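Side-chain contacts in endoglucanase (Komagataeibacter sucrofermentans, PDB 6VC5), which probably cleaves internal beta-1,4-glucosidic linkages in cellulose and related beta-glucans: residues Pro257-Leu262 with Arg267-Ala272; Asp115-Tyr120 with Phe166-Asp171. All coordinates share one frame; numbering follows the deposited sequence.

Contact 1: residues Pro257-Leu262 with Arg267-Ala272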
loop_
_atom_site.group_PDB
_atom_site.type_symbol
_atom_site.label_atom_id
_atom_site.label_comp_id
_atom_site.label_asym_id
_atom_site.label_seq_id
_atom_site.Cartn_x
_atom_site.Cartn_y
_atom_site.Cartn_z
ATOM N N PRO A 257 -5.908 8.121 17.226
ATOM C CA PRO A 257 -4.929 9.158 16.898
ATOM C C PRO A 257 -4.487 9.103 15.438
ATOM O O PRO A 257 -4.418 8.067 14.891
ATOM C CB PRO A 257 -3.757 8.817 17.806
ATOM C CG PRO A 257 -3.884 7.360 18.069
ATOM C CD PRO A 257 -5.361 7.075 18.093
ATOM N N GLY A 258 -4.200 10.241 14.858
ATOM C CA GLY A 258 -3.598 10.267 13.533
ATOM C C GLY A 258 -2.164 9.774 13.530
ATOM O O GLY A 258 -1.706 9.160 12.557
ATOM N N TRP A 259 -1.432 10.040 14.607
ATOM C CA TRP A 259 -0.103 9.475 14.759
ATOM C C TRP A 259 0.183 9.222 16.227
ATOM O O TRP A 259 -0.378 9.880 17.111
ATOM C CB TRP A 259 1.008 10.337 14.129
ATOM C CG TRP A 259 1.120 11.789 14.550
ATOM C CD1 TRP A 259 0.697 12.867 13.836
ATOM C CD2 TRP A 259 1.732 12.314 15.736
ATOM N NE1 TRP A 259 0.996 14.027 14.497
ATOM C CE2 TRP A 259 1.628 13.719 15.672
ATOM C CE3 TRP A 259 2.353 11.734 16.852
ATOM C CZ2 TRP A 259 2.118 14.554 16.677
ATOM C CZ3 TRP A 259 2.845 12.570 17.853
ATOM C CH2 TRP A 259 2.715 13.966 17.757
ATOM N N VAL A 260 1.063 8.250 16.472
ATOM C CA VAL A 260 1.617 7.977 17.797
ATOM C C VAL A 260 3.136 7.900 17.684
ATOM O O VAL A 260 3.659 7.170 16.837
ATOM C CB VAL A 260 1.074 6.663 18.384
ATOM C CG1 VAL A 260 1.708 6.397 19.750
ATOM C CG2 VAL A 260 -0.433 6.709 18.485
ATOM N N ASP A 261 3.837 8.631 18.556
ATOM C CA ASP A 261 5.295 8.614 18.587
ATOM C C ASP A 261 5.736 7.347 19.306
ATOM O O ASP A 261 5.310 7.079 20.436
ATOM C CB ASP A 261 5.797 9.863 19.329
ATOM C CG ASP A 261 7.313 10.010 19.310
ATOM O OD1 ASP A 261 7.817 11.064 18.849
ATOM O OD2 ASP A 261 8.014 9.100 19.774
ATOM N N LEU A 262 6.577 6.561 18.640
ATOM C CA LEU A 262 6.986 5.258 19.161
ATOM C C LEU A 262 8.144 5.331 20.150
ATOM O O LEU A 262 8.545 4.290 20.688
ATOM C CB LEU A 262 7.341 4.341 17.992
ATOM C CG LEU A 262 6.198 4.171 16.985
ATOM C CD1 LEU A 262 6.674 3.255 15.867
ATOM C CD2 LEU A 262 4.958 3.604 17.655
ATOM N N ARG A 267 0.711 11.288 21.349
ATOM C CA ARG A 267 -0.186 11.155 20.210
ATOM C C ARG A 267 -0.453 12.518 19.593
ATOM O O ARG A 267 -0.296 13.566 20.235
ATOM C CB ARG A 267 -1.521 10.510 20.614
ATOM C CG ARG A 267 -2.283 11.271 21.697
ATOM C CD ARG A 267 -3.764 10.899 21.695
ATOM N NE ARG A 267 -4.433 11.494 20.543
ATOM C CZ ARG A 267 -5.637 11.137 20.102
ATOM N NH1 ARG A 267 -6.149 11.726 19.032
ATOM N NH2 ARG A 267 -6.336 10.196 20.729
ATOM N N SER A 268 -0.883 12.491 18.333
ATOM C CA SER A 268 -1.322 13.716 17.686
ATOM C C SER A 268 -2.462 14.339 18.494
ATOM O O SER A 268 -3.302 13.623 19.050
ATOM C CB SER A 268 -1.820 13.424 16.270
ATOM O OG SER A 268 -2.882 12.479 16.261
ATOM N N PRO A 269 -2.527 15.661 18.591
ATOM C CA PRO A 269 -3.671 16.266 19.285
ATOM C C PRO A 269 -4.974 16.013 18.558
ATOM O O PRO A 269 -6.020 15.857 19.202
ATOM C CB PRO A 269 -3.324 17.762 19.327
ATOM C CG PRO A 269 -2.275 17.958 18.274
ATOM C CD PRO A 269 -1.536 16.656 18.135
ATOM N N TYR A 270 -4.933 15.941 17.233
ATOM C CA TYR A 270 -6.114 15.679 16.436
ATOM C C TYR A 270 -6.324 14.179 16.295
ATOM O O TYR A 270 -5.428 13.373 16.555
ATOM C CB TYR A 270 -5.944 16.278 15.043
ATOM C CG TYR A 270 -4.619 15.997 14.370
ATOM C CD1 TYR A 270 -4.427 14.857 13.597
ATOM C CD2 TYR A 270 -3.563 16.905 14.476
ATOM C CE1 TYR A 270 -3.214 14.623 12.960
ATOM C CE2 TYR A 270 -2.350 16.682 13.852
ATOM C CZ TYR A 270 -2.179 15.542 13.094
ATOM O OH TYR A 270 -0.966 15.342 12.472
ATOM N N ASN A 271 -7.519 13.819 15.847
ATOM C CA ASN A 271 -7.876 12.428 15.623
ATOM C C ASN A 271 -7.658 12.058 14.157
ATOM O O ASN A 271 -7.568 12.911 13.268
ATOM C CB ASN A 271 -9.335 12.166 16.006
ATOM C CG ASN A 271 -9.644 12.513 17.452
ATOM O OD1 ASN A 271 -8.929 12.123 18.382
ATOM N ND2 ASN A 271 -10.744 13.231 17.649
ATOM N N ALA A 272 -7.582 10.753 13.927
ATOM C CA ALA A 272 -7.370 10.201 12.609
ATOM C C ALA A 272 -8.594 10.401 11.724
ATOM O O ALA A 272 -9.706 10.606 12.217
ATOM C CB ALA A 272 -7.133 8.705 12.758
#
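Trp259 and Ser268 both carry their first side-chain branch between the backbone N and the carbonyl carbon (chi1 55° and 58°), which lays the indole against Ser268 CB and turns Ser268 OG back toward the Trp259 backbone. Ser268 CB sits over the five-membered ring, 3.4 Å from its centroid and close to the ring normal; the same carbon also lies over the centre of the Tyr270 ring. Tyr270 stands nearly perpendicular to the indole and brings OH to the indole edge, 3.1 Å from Trp259 NE1. Hydrogen bonds reinforce the pairing: Ser268 N donates to Trp259 O (2.9 Å), and the side-chain Ser268 OG accepts from Trp259 N (3.3 Å) and, weakly, from Gly258 N. The same hydroxyl donates to Tyr270 O (2.7 Å), which Arg267 NH1 approaches from the opposite face of the carbonyl plane. Arg267, bent at its third torsion, sends NE almost straight (172°) to Ser268 O at 2.8 Å, and NH1 also reaches Asn271 OD1. Pro257 CB covers one face of this guanidinium, 3.8 Å from Arg267 CZ. With Trp259 cut back to an alanine, Ser268 CB would probably lose the ring it packs on and Arg218 its cation-pi mate. Two isolated bridges, Pro257 with Asn271 and Val260 with Arg267, lie one residue out of step, as in an irregular antiparallel hairpin; it packs on helix 238-251 at the periphery of the alpha/alpha barrel of this family.

Contact 2: residues Asp115-Tyr120 with Phe166-Asp171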
loop_
_atom_site.group_PDB
_atom_site.type_symbol
_atom_site.label_atom_id
_atom_site.label_comp_id
_atom_site.label_asym_id
_atom_site.label_seq_id
_atom_site.Cartn_x
_atom_site.Cartn_y
_atom_site.Cartn_z
ATOM N N ASP A 115 1.345 -7.870 -18.586
ATOM C CA ASP A 115 1.771 -6.599 -17.998
ATOM C C ASP A 115 2.084 -6.765 -16.515
ATOM O O ASP A 115 3.100 -6.250 -16.016
ATOM C CB ASP A 115 0.676 -5.537 -18.171
ATOM C CG ASP A 115 0.438 -5.139 -19.624
ATOM O OD1 ASP A 115 1.380 -5.234 -20.440
ATOM O OD2 ASP A 115 -0.700 -4.700 -19.939
ATOM N N ALA A 116 1.213 -7.475 -15.791
ATOM C CA ALA A 116 1.432 -7.701 -14.366
ATOM C C ALA A 116 2.706 -8.501 -14.131
ATOM O O ALA A 116 3.519 -8.148 -13.265
ATOM C CB ALA A 116 0.222 -8.412 -13.760
ATOM N N MET A 117 2.910 -9.560 -14.917
ATOM C CA MET A 117 4.093 -10.403 -14.752
ATOM C C MET A 117 5.380 -9.640 -15.053
ATOM O O MET A 117 6.399 -9.855 -14.380
ATOM C CB MET A 117 3.960 -11.656 -15.615
ATOM C CG MET A 117 2.863 -12.570 -15.108
ATOM S SD MET A 117 2.768 -14.203 -15.871
ATOM C CE MET A 117 2.410 -13.736 -17.532
ATOM N N ASN A 118 5.348 -8.728 -16.026
ATOM C CA ASN A 118 6.523 -7.896 -16.292
ATOM C C ASN A 118 6.871 -7.020 -15.091
ATOM O O ASN A 118 8.046 -6.906 -14.722
ATOM C CB ASN A 118 6.297 -7.031 -17.527
ATOM C CG ASN A 118 6.320 -7.839 -18.810
ATOM O OD1 ASN A 118 6.815 -8.966 -18.834
ATOM N ND2 ASN A 118 5.775 -7.273 -19.878
ATOM N N ILE A 119 5.863 -6.399 -14.465
ATOM C CA ILE A 119 6.116 -5.586 -13.274
ATOM C C ILE A 119 6.657 -6.450 -12.143
ATOM O O ILE A 119 7.638 -6.093 -11.476
ATOM C CB ILE A 119 4.842 -4.841 -12.842
ATOM C CG1 ILE A 119 4.363 -3.906 -13.955
ATOM C CG2 ILE A 119 5.087 -4.058 -11.550
ATOM C CD1 ILE A 119 2.903 -3.480 -13.809
ATOM N N TYR A 120 5.988 -7.576 -11.871
ATOM C CA TYR A 120 6.413 -8.421 -10.755
ATOM C C TYR A 120 7.840 -8.901 -10.958
ATOM O O TYR A 120 8.634 -8.932 -10.008
ATOM C CB TYR A 120 5.479 -9.625 -10.610
ATOM C CG TYR A 120 4.142 -9.335 -9.958
ATOM C CD1 TYR A 120 4.053 -8.627 -8.765
ATOM C CD2 TYR A 120 2.968 -9.826 -10.518
ATOM C CE1 TYR A 120 2.821 -8.383 -8.157
ATOM C CE2 TYR A 120 1.732 -9.598 -9.924
ATOM C CZ TYR A 120 1.661 -8.882 -8.747
ATOM O OH TYR A 120 0.440 -8.655 -8.157
ATOM N N PHE A 166 3.124 -14.832 -6.548
ATOM C CA PHE A 166 3.434 -16.253 -6.404
ATOM C C PHE A 166 2.452 -17.123 -7.177
ATOM O O PHE A 166 2.851 -18.121 -7.796
ATOM C CB PHE A 166 3.443 -16.663 -4.934
ATOM C CG PHE A 166 3.758 -18.117 -4.738
ATOM C CD1 PHE A 166 5.030 -18.587 -5.011
ATOM C CD2 PHE A 166 2.781 -19.007 -4.322
ATOM C CE1 PHE A 166 5.340 -19.934 -4.860
ATOM C CE2 PHE A 166 3.080 -20.358 -4.168
ATOM C CZ PHE A 166 4.361 -20.812 -4.439
ATOM N N ALA A 167 1.163 -16.781 -7.130
ATOM C CA ALA A 167 0.164 -17.544 -7.874
ATOM C C ALA A 167 0.428 -17.527 -9.377
ATOM O O ALA A 167 0.169 -18.524 -10.062
ATOM C CB ALA A 167 -1.232 -17.007 -7.558
ATOM N N LEU A 168 0.952 -16.417 -9.904
ATOM C CA LEU A 168 1.191 -16.291 -11.338
ATOM C C LEU A 168 2.475 -16.980 -11.789
ATOM O O LEU A 168 2.521 -17.515 -12.902
ATOM C CB LEU A 168 1.242 -14.811 -11.726
ATOM C CG LEU A 168 -0.066 -14.030 -11.689
ATOM C CD1 LEU A 168 0.212 -12.559 -11.967
ATOM C CD2 LEU A 168 -1.074 -14.583 -12.689
ATOM N N THR A 169 3.514 -16.988 -10.952
ATOM C CA THR A 169 4.852 -17.406 -11.359
ATOM C C THR A 169 5.294 -18.733 -10.768
ATOM O O THR A 169 6.119 -19.418 -11.377
ATOM C CB THR A 169 5.895 -16.353 -10.946
ATOM O OG1 THR A 169 5.934 -16.254 -9.516
ATOM C CG2 THR A 169 5.559 -14.989 -11.519
ATOM N N GLY A 170 4.789 -19.102 -9.594
ATOM C CA GLY A 170 5.329 -20.239 -8.876
ATOM C C GLY A 170 6.745 -20.066 -8.371
ATOM O O GLY A 170 7.366 -21.057 -7.970
ATOM N N ASP A 171 7.276 -18.841 -8.372
ATOM C CA ASP A 171 8.658 -18.588 -7.970
ATOM C C ASP A 171 8.754 -18.586 -6.449
ATOM O O ASP A 171 8.137 -17.745 -5.785
ATOM C CB ASP A 171 9.117 -17.246 -8.535
ATOM C CG ASP A 171 10.628 -17.051 -8.447
ATOM O OD1 ASP A 171 11.259 -17.560 -7.493
ATOM O OD2 ASP A 171 11.191 -16.381 -9.342
#
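Next to Leu168, whose CD1 meets Met117 and Tyr120, Thr169 OG1 is held by the chain before and after it: it donates to Ala165 O one helical turn back and accepts from Asp171 N at 3.1 Å with a nearly straight bond (166°), an ST turn that closes the end of helix 159-169. Across the contact the join is wholly apolar. Leu168 has CG anti to its carbonyl carbon (chi1 -71°), and from there CD1 reaches out to helix 110-126. The methyl comes to the edge of the Tyr120 ring, near its plane, 3.9 Å from Tyr120 CE2, with the two side chains roughly at right angles. It also touches Met117, 4.1 Å away, through CG rather than the sulfur. Tyr120 is buried, and its OH is satisfied by a hydrogen bond to Ser161 OG, so the ring is anchored to the same helix that carries Leu168. Past Thr169 the chain leaves the helix at Gly170, with positive phi, and Asp171 OD1 caps Lys173 N to start helix 172-187. Leucine-on-tyrosine packing of helix 159-169 on helix 110-126, with a tight turn leading from 159-169 into 172-187, fits the all-helical alpha/alpha barrel of family 8.

Contact 2 comes first along the chain and is complete before contact 1 begins. Their centres lie 38 Å apart, with nearest atoms about 27 Å apart, on opposite sides of the centre of the chain, and they share no helix or strand. They also differ in range: contact 2 joins helices 110-126 and 159-169, whose paired segments are separated by 45 residues, whereas contact 1 turns the chain back on itself around the short strand 260-261, between helices 238-251 and 274-282. Both fall within the one glycosyl hydrolase family 8 range. One contact thus ties helices together, and the other braces a connection between helices.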